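Local structure of ParB domain protein nuclease (Sulfolobus solfataricus, 5K5D) at residues R35-F49 / Y63-K75. The protein probably takes part in archaeal DNA segregation as a pNOB8-like ParB protein and may act as a nuclease. The protein carries 4 engineered substitutions. Sequence-based numbering, arbitrary orientation.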
loop_
_atom_site.group_PDB
_atom_site.type_symbol
_atom_site.label_atom_id
_atom_site.label_comp_id
_atom_site.label_asym_id
_atom_site.label_seq_id
_atom_site.Cartn_x
_atom_site.Cartn_y
_atom_site.Cartn_z
ATOM N N ARG B 35 4.308 10.709 -14.394
ATOM C CA ARG B 35 5.630 11.208 -14.770
ATOM C C ARG B 35 5.573 12.473 -15.622
ATOM O O ARG B 35 6.184 13.483 -15.276
ATOM C CB ARG B 35 6.470 10.144 -15.479
ATOM C CG ARG B 35 7.896 10.622 -15.735
ATOM C CD ARG B 35 8.753 9.604 -16.465
ATOM N NE ARG B 35 10.130 10.076 -16.588
ATOM C CZ ARG B 35 11.121 9.720 -15.773
ATOM N NH1 ARG B 35 10.894 8.873 -14.778
ATOM N NH2 ARG B 35 12.342 10.205 -15.961
ATOM N N GLU B 36 4.856 12.420 -16.739
ATOM C CA GLU B 36 4.752 13.585 -17.613
ATOM C C GLU B 36 4.133 14.759 -16.856
ATOM O O GLU B 36 4.436 15.923 -17.126
ATOM C CB GLU B 36 3.947 13.255 -18.874
ATOM C CG GLU B 36 4.586 12.177 -19.739
ATOM C CD GLU B 36 3.731 11.791 -20.933
ATOM O OE1 GLU B 36 2.795 12.550 -21.268
ATOM O OE2 GLU B 36 3.995 10.726 -21.535
ATOM N N ASP B 37 3.276 14.441 -15.890
ATOM C CA ASP B 37 2.654 15.460 -15.056
ATOM C C ASP B 37 3.703 16.302 -14.327
ATOM O O ASP B 37 3.827 17.502 -14.585
ATOM C CB ASP B 37 1.680 14.823 -14.059
ATOM C CG ASP B 37 0.640 13.944 -14.739
ATOM O OD1 ASP B 37 1.022 13.117 -15.597
ATOM O OD2 ASP B 37 -0.560 14.084 -14.417
ATOM N N LEU B 38 4.463 15.684 -13.426
ATOM C CA LEU B 38 5.502 16.427 -12.711
ATOM C C LEU B 38 6.783 16.560 -13.534
ATOM O O LEU B 38 7.852 16.861 -13.002
ATOM C CB LEU B 38 5.787 15.848 -11.316
ATOM C CG LEU B 38 5.976 14.351 -11.047
ATOM C CD1 LEU B 38 4.680 13.704 -10.569
ATOM C CD2 LEU B 38 6.548 13.623 -12.249
ATOM N N GLU B 39 6.656 16.343 -14.838
ATOM C CA GLU B 39 7.763 16.528 -15.764
ATOM C C GLU B 39 7.696 17.935 -16.349
ATOM O O GLU B 39 8.721 18.583 -16.556
ATOM C CB GLU B 39 7.694 15.487 -16.881
ATOM C CG GLU B 39 9.012 15.205 -17.570
ATOM C CD GLU B 39 8.924 14.021 -18.517
ATOM O OE1 GLU B 39 9.562 12.983 -18.235
ATOM O OE2 GLU B 39 8.212 14.127 -19.542
ATOM N N LYS B 40 6.478 18.404 -16.606
ATOM C CA LYS B 40 6.280 19.752 -17.125
ATOM C C LYS B 40 6.297 20.761 -15.988
ATOM O O LYS B 40 6.730 21.898 -16.167
ATOM C CB LYS B 40 4.965 19.856 -17.901
ATOM C CG LYS B 40 3.728 19.844 -17.031
ATOM C CD LYS B 40 2.837 21.036 -17.340
ATOM C CE LYS B 40 2.323 20.989 -18.768
ATOM N NZ LYS B 40 1.358 22.089 -19.042
ATOM N N SER B 41 5.816 20.339 -14.822
ATOM C CA SER B 41 5.860 21.169 -13.624
ATOM C C SER B 41 7.285 21.650 -13.401
ATOM O O SER B 41 7.528 22.843 -13.227
ATOM C CB SER B 41 5.390 20.372 -12.405
ATOM O OG SER B 41 4.179 19.688 -12.673
ATOM N N LEU B 42 8.225 20.709 -13.418
ATOM C CA LEU B 42 9.636 21.022 -13.231
ATOM C C LEU B 42 10.220 21.724 -14.454
ATOM O O LEU B 42 11.182 22.485 -14.346
ATOM C CB LEU B 42 10.431 19.749 -12.919
ATOM C CG LEU B 42 10.096 19.051 -11.597
ATOM C CD1 LEU B 42 10.703 17.654 -11.544
ATOM C CD2 LEU B 42 10.561 19.889 -10.419
ATOM N N ARG B 43 9.630 21.464 -15.616
ATOM C CA ARG B 43 10.080 22.067 -16.865
ATOM C C ARG B 43 9.799 23.568 -16.867
ATOM O O ARG B 43 10.705 24.384 -17.045
ATOM C CB ARG B 43 9.361 21.405 -18.042
ATOM C CG ARG B 43 10.078 21.512 -19.376
ATOM C CD ARG B 43 9.197 20.981 -20.502
ATOM N NE ARG B 43 8.511 19.746 -20.127
ATOM C CZ ARG B 43 9.000 18.525 -20.321
ATOM N NH1 ARG B 43 10.186 18.364 -20.894
ATOM N NH2 ARG B 43 8.301 17.463 -19.945
ATOM N N GLU B 44 8.533 23.917 -16.661
ATOM C CA GLU B 44 8.084 25.303 -16.701
ATOM C C GLU B 44 8.567 26.123 -15.510
ATOM O O GLU B 44 9.336 27.073 -15.666
ATOM C CB GLU B 44 6.556 25.362 -16.750
ATOM C CG GLU B 44 5.934 24.724 -17.978
ATOM C CD GLU B 44 4.430 24.921 -18.027
ATOM O OE1 GLU B 44 3.695 24.061 -17.496
ATOM O OE2 GLU B 44 3.983 25.939 -18.595
ATOM N N LYS B 45 8.100 25.755 -14.322
ATOM C CA LYS B 45 8.311 26.566 -13.128
ATOM C C LYS B 45 9.316 25.965 -12.154
ATOM O O LYS B 45 9.343 26.330 -10.978
ATOM C CB LYS B 45 6.979 26.815 -12.422
ATOM C CG LYS B 45 5.976 25.692 -12.604
ATOM C CD LYS B 45 4.620 26.073 -12.041
ATOM C CE LYS B 45 3.576 25.025 -12.372
ATOM N NZ LYS B 45 4.012 23.673 -11.927
ATOM N N SER B 46 10.144 25.053 -12.650
ATOM C CA SER B 46 11.161 24.421 -11.819
ATOM C C SER B 46 10.532 23.726 -10.617
ATOM O O SER B 46 9.382 23.277 -10.671
ATOM C CB SER B 46 12.182 25.456 -11.344
ATOM O OG SER B 46 12.759 26.145 -12.439
ATOM N N GLN B 47 11.294 23.651 -9.532
ATOM C CA GLN B 47 10.857 22.961 -8.325
ATOM C C GLN B 47 9.869 23.779 -7.508
ATOM O O GLN B 47 10.252 24.737 -6.840
ATOM C CB GLN B 47 12.060 22.609 -7.454
ATOM C CG GLN B 47 12.349 21.129 -7.387
ATOM C CD GLN B 47 13.244 20.771 -6.219
ATOM O OE1 GLN B 47 14.381 21.242 -6.121
ATOM N NE2 GLN B 47 12.731 19.937 -5.321
ATOM N N ILE B 48 8.599 23.390 -7.559
ATOM C CA ILE B 48 7.576 24.016 -6.732
ATOM C C ILE B 48 7.658 23.459 -5.313
ATOM O O ILE B 48 7.621 24.207 -4.335
ATOM C CB ILE B 48 6.165 23.769 -7.299
ATOM C CG1 ILE B 48 6.033 24.380 -8.695
ATOM C CG2 ILE B 48 5.111 24.352 -6.370
ATOM C CD1 ILE B 48 6.098 25.895 -8.711
ATOM N N PHE B 49 7.782 22.139 -5.214
ATOM C CA PHE B 49 7.872 21.454 -3.932
ATOM C C PHE B 49 9.236 20.797 -3.754
ATOM O O PHE B 49 9.799 20.259 -4.707
ATOM C CB PHE B 49 6.778 20.393 -3.827
ATOM C CG PHE B 49 5.390 20.960 -3.751
ATOM C CD1 PHE B 49 5.097 21.992 -2.875
ATOM C CD2 PHE B 49 4.381 20.465 -4.559
ATOM C CE1 PHE B 49 3.820 22.516 -2.804
ATOM C CE2 PHE B 49 3.104 20.986 -4.492
ATOM C CZ PHE B 49 2.823 22.013 -3.613
ATOM N N TYR B 63 11.530 10.143 -5.970
ATOM C CA TYR B 63 12.467 9.450 -6.849
ATOM C C TYR B 63 12.263 9.760 -8.328
ATOM O O TYR B 63 13.224 9.951 -9.069
ATOM C CB TYR B 63 12.444 7.941 -6.584
ATOM C CG TYR B 63 13.228 7.571 -5.348
ATOM C CD1 TYR B 63 12.642 7.610 -4.086
ATOM C CD2 TYR B 63 14.563 7.214 -5.438
ATOM C CE1 TYR B 63 13.365 7.291 -2.953
ATOM C CE2 TYR B 63 15.292 6.890 -4.316
ATOM C CZ TYR B 63 14.691 6.930 -3.074
ATOM O OH TYR B 63 15.424 6.604 -1.957
ATOM N N THR B 64 11.015 9.812 -8.762
ATOM C CA THR B 64 10.743 10.185 -10.140
ATOM C C THR B 64 11.178 11.633 -10.379
ATOM O O THR B 64 11.960 11.910 -11.289
ATOM C CB THR B 64 9.261 9.972 -10.504
ATOM O OG1 THR B 64 8.948 8.575 -10.405
ATOM C CG2 THR B 64 8.980 10.445 -11.920
ATOM N N ARG B 65 10.688 12.544 -9.543
ATOM C CA ARG B 65 11.064 13.951 -9.625
ATOM C C ARG B 65 12.576 14.155 -9.700
ATOM O O ARG B 65 13.059 14.939 -10.513
ATOM C CB ARG B 65 10.486 14.730 -8.444
ATOM C CG ARG B 65 8.977 14.869 -8.479
ATOM C CD ARG B 65 8.455 15.555 -7.230
ATOM N NE ARG B 65 8.509 14.682 -6.063
ATOM C CZ ARG B 65 8.118 15.037 -4.844
ATOM N NH1 ARG B 65 7.645 16.257 -4.625
ATOM N NH2 ARG B 65 8.199 14.173 -3.840
ATOM N N LEU B 66 13.323 13.460 -8.852
ATOM C CA LEU B 66 14.776 13.574 -8.878
ATOM C C LEU B 66 15.331 13.098 -10.217
ATOM O O LEU B 66 16.240 13.714 -10.779
ATOM C CB LEU B 66 15.421 12.781 -7.738
ATOM C CG LEU B 66 16.952 12.862 -7.738
ATOM C CD1 LEU B 66 17.412 14.293 -7.507
ATOM C CD2 LEU B 66 17.574 11.930 -6.712
ATOM N N ASP B 67 14.784 11.995 -10.721
ATOM C CA ASP B 67 15.242 11.428 -11.983
ATOM C C ASP B 67 15.010 12.395 -13.145
ATOM O O ASP B 67 15.877 12.585 -14.001
ATOM C CB ASP B 67 14.551 10.089 -12.257
ATOM C CG ASP B 67 15.040 9.438 -13.538
ATOM O OD1 ASP B 67 16.114 8.799 -13.511
ATOM O OD2 ASP B 67 14.353 9.568 -14.573
ATOM N N ILE B 68 13.831 13.005 -13.163
ATOM C CA ILE B 68 13.497 14.000 -14.171
ATOM C C ILE B 68 14.467 15.184 -14.119
ATOM O O ILE B 68 15.003 15.602 -15.144
ATOM C CB ILE B 68 12.059 14.499 -13.985
ATOM C CG1 ILE B 68 11.088 13.315 -14.057
ATOM C CG2 ILE B 68 11.721 15.561 -15.018
ATOM C CD1 ILE B 68 9.648 13.672 -13.764
HETATM N N MSE B 69 14.701 15.705 -12.920
HETATM C CA MSE B 69 15.563 16.866 -12.741
HETATM C C MSE B 69 17.000 16.567 -13.141
HETATM O O MSE B 69 17.713 17.437 -13.645
HETATM C CB MSE B 69 15.524 17.338 -11.288
HETATM C CG MSE B 69 14.199 17.945 -10.872
HETATM SE SE MSE B 69 14.312 18.715 -9.089
HETATM C CE MSE B 69 14.519 17.065 -8.077
ATOM N N LYS B 70 17.422 15.333 -12.894
ATOM C CA LYS B 70 18.746 14.884 -13.280
ATOM C C LYS B 70 18.874 14.963 -14.803
ATOM O O LYS B 70 19.891 15.415 -15.330
ATOM C CB LYS B 70 18.973 13.450 -12.804
ATOM C CG LYS B 70 20.353 13.187 -12.230
ATOM C CD LYS B 70 20.422 13.577 -10.764
ATOM C CE LYS B 70 19.774 12.524 -9.876
ATOM N NZ LYS B 70 20.610 11.295 -9.748
ATOM N N LYS B 71 17.825 14.531 -15.501
ATOM C CA LYS B 71 17.809 14.534 -16.962
ATOM C C LYS B 71 17.570 15.926 -17.555
ATOM O O LYS B 71 17.951 16.193 -18.692
ATOM C CB LYS B 71 16.770 13.541 -17.492
ATOM C CG LYS B 71 17.141 12.087 -17.245
ATOM C CD LYS B 71 15.953 11.168 -17.443
ATOM C CE LYS B 71 16.334 9.722 -17.165
ATOM N NZ LYS B 71 15.203 8.789 -17.427
ATOM N N LEU B 72 16.951 16.810 -16.780
ATOM C CA LEU B 72 16.677 18.162 -17.246
ATOM C C LEU B 72 17.826 19.123 -16.945
ATOM O O LEU B 72 17.681 20.338 -17.082
ATOM C CB LEU B 72 15.367 18.688 -16.658
ATOM C CG LEU B 72 14.101 18.387 -17.465
ATOM C CD1 LEU B 72 14.035 16.916 -17.833
ATOM C CD2 LEU B 72 12.852 18.815 -16.702
ATOM N N GLY B 73 18.963 18.575 -16.531
ATOM C CA GLY B 73 20.154 19.375 -16.308
ATOM C C GLY B 73 20.288 19.982 -14.921
ATOM O O GLY B 73 21.354 20.493 -14.567
ATOM N N PHE B 74 19.216 19.933 -14.133
ATOM C CA PHE B 74 19.248 20.488 -12.785
ATOM C C PHE B 74 20.551 20.133 -12.073
ATOM O O PHE B 74 21.023 19.000 -12.154
ATOM C CB PHE B 74 18.041 20.018 -11.973
ATOM C CG PHE B 74 16.741 20.628 -12.414
ATOM C CD1 PHE B 74 16.168 20.273 -13.623
ATOM C CD2 PHE B 74 16.090 21.556 -11.617
ATOM C CE1 PHE B 74 14.972 20.833 -14.030
ATOM C CE2 PHE B 74 14.893 22.118 -12.019
ATOM C CZ PHE B 74 14.334 21.757 -13.227
ATOM N N LYS B 75 21.135 21.111 -11.389
ATOM C CA LYS B 75 22.414 20.909 -10.715
ATOM C C LYS B 75 22.258 20.853 -9.200
ATOM O O LYS B 75 23.139 20.366 -8.492
ATOM C CB LYS B 75 23.409 22.008 -11.103
ATOM C CG LYS B 75 23.765 22.034 -12.585
ATOM C CD LYS B 75 24.324 20.691 -13.039
ATOM C CE LYS B 75 24.526 20.652 -14.547
ATOM N NZ LYS B 75 25.048 19.333 -15.003
#
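L42 and I68 show how a helix pair in a ParB-like N-terminal domain divides its labour between a greasy inner seam and a charged, solvent-facing side. Helices 37-45 and 63-71 run at 48° to each other, their axes 9.8 Å apart at closest approach. On the inner side, L42 CD1 rests 3.6 Å from M69 CG; M69 is selenomethionine, its SE 3.5 Å from Q47 CG, and it also touches L51 of strand 51-53. Beyond helix 63-71, F74 turns its ring edge to L42 O, with CZ 3.4 Å away, while M69 CG covers one ring face. The side chains of L38 and I68 cross at about a right angle, continuing the seam.

The outer side is more open to solvent: R43 and K71 are exposed. R35, its chain extended to NE, lays its guanidinium over I68 CG1 and reaches D67 OD2 from NH2 at 2.5 Å, nearly straight at 172°. K71 NZ shares that oxygen, 3.1 Å away, and weak bonds through E39 extend the network to R43. A leucine in place of R35 would probably cost D67 its arginine partner and the segments their ionic link. The chemistry implies apolar cohesion inside and, outside, two cations whose repulsion the shared D67 oxygen probably eases.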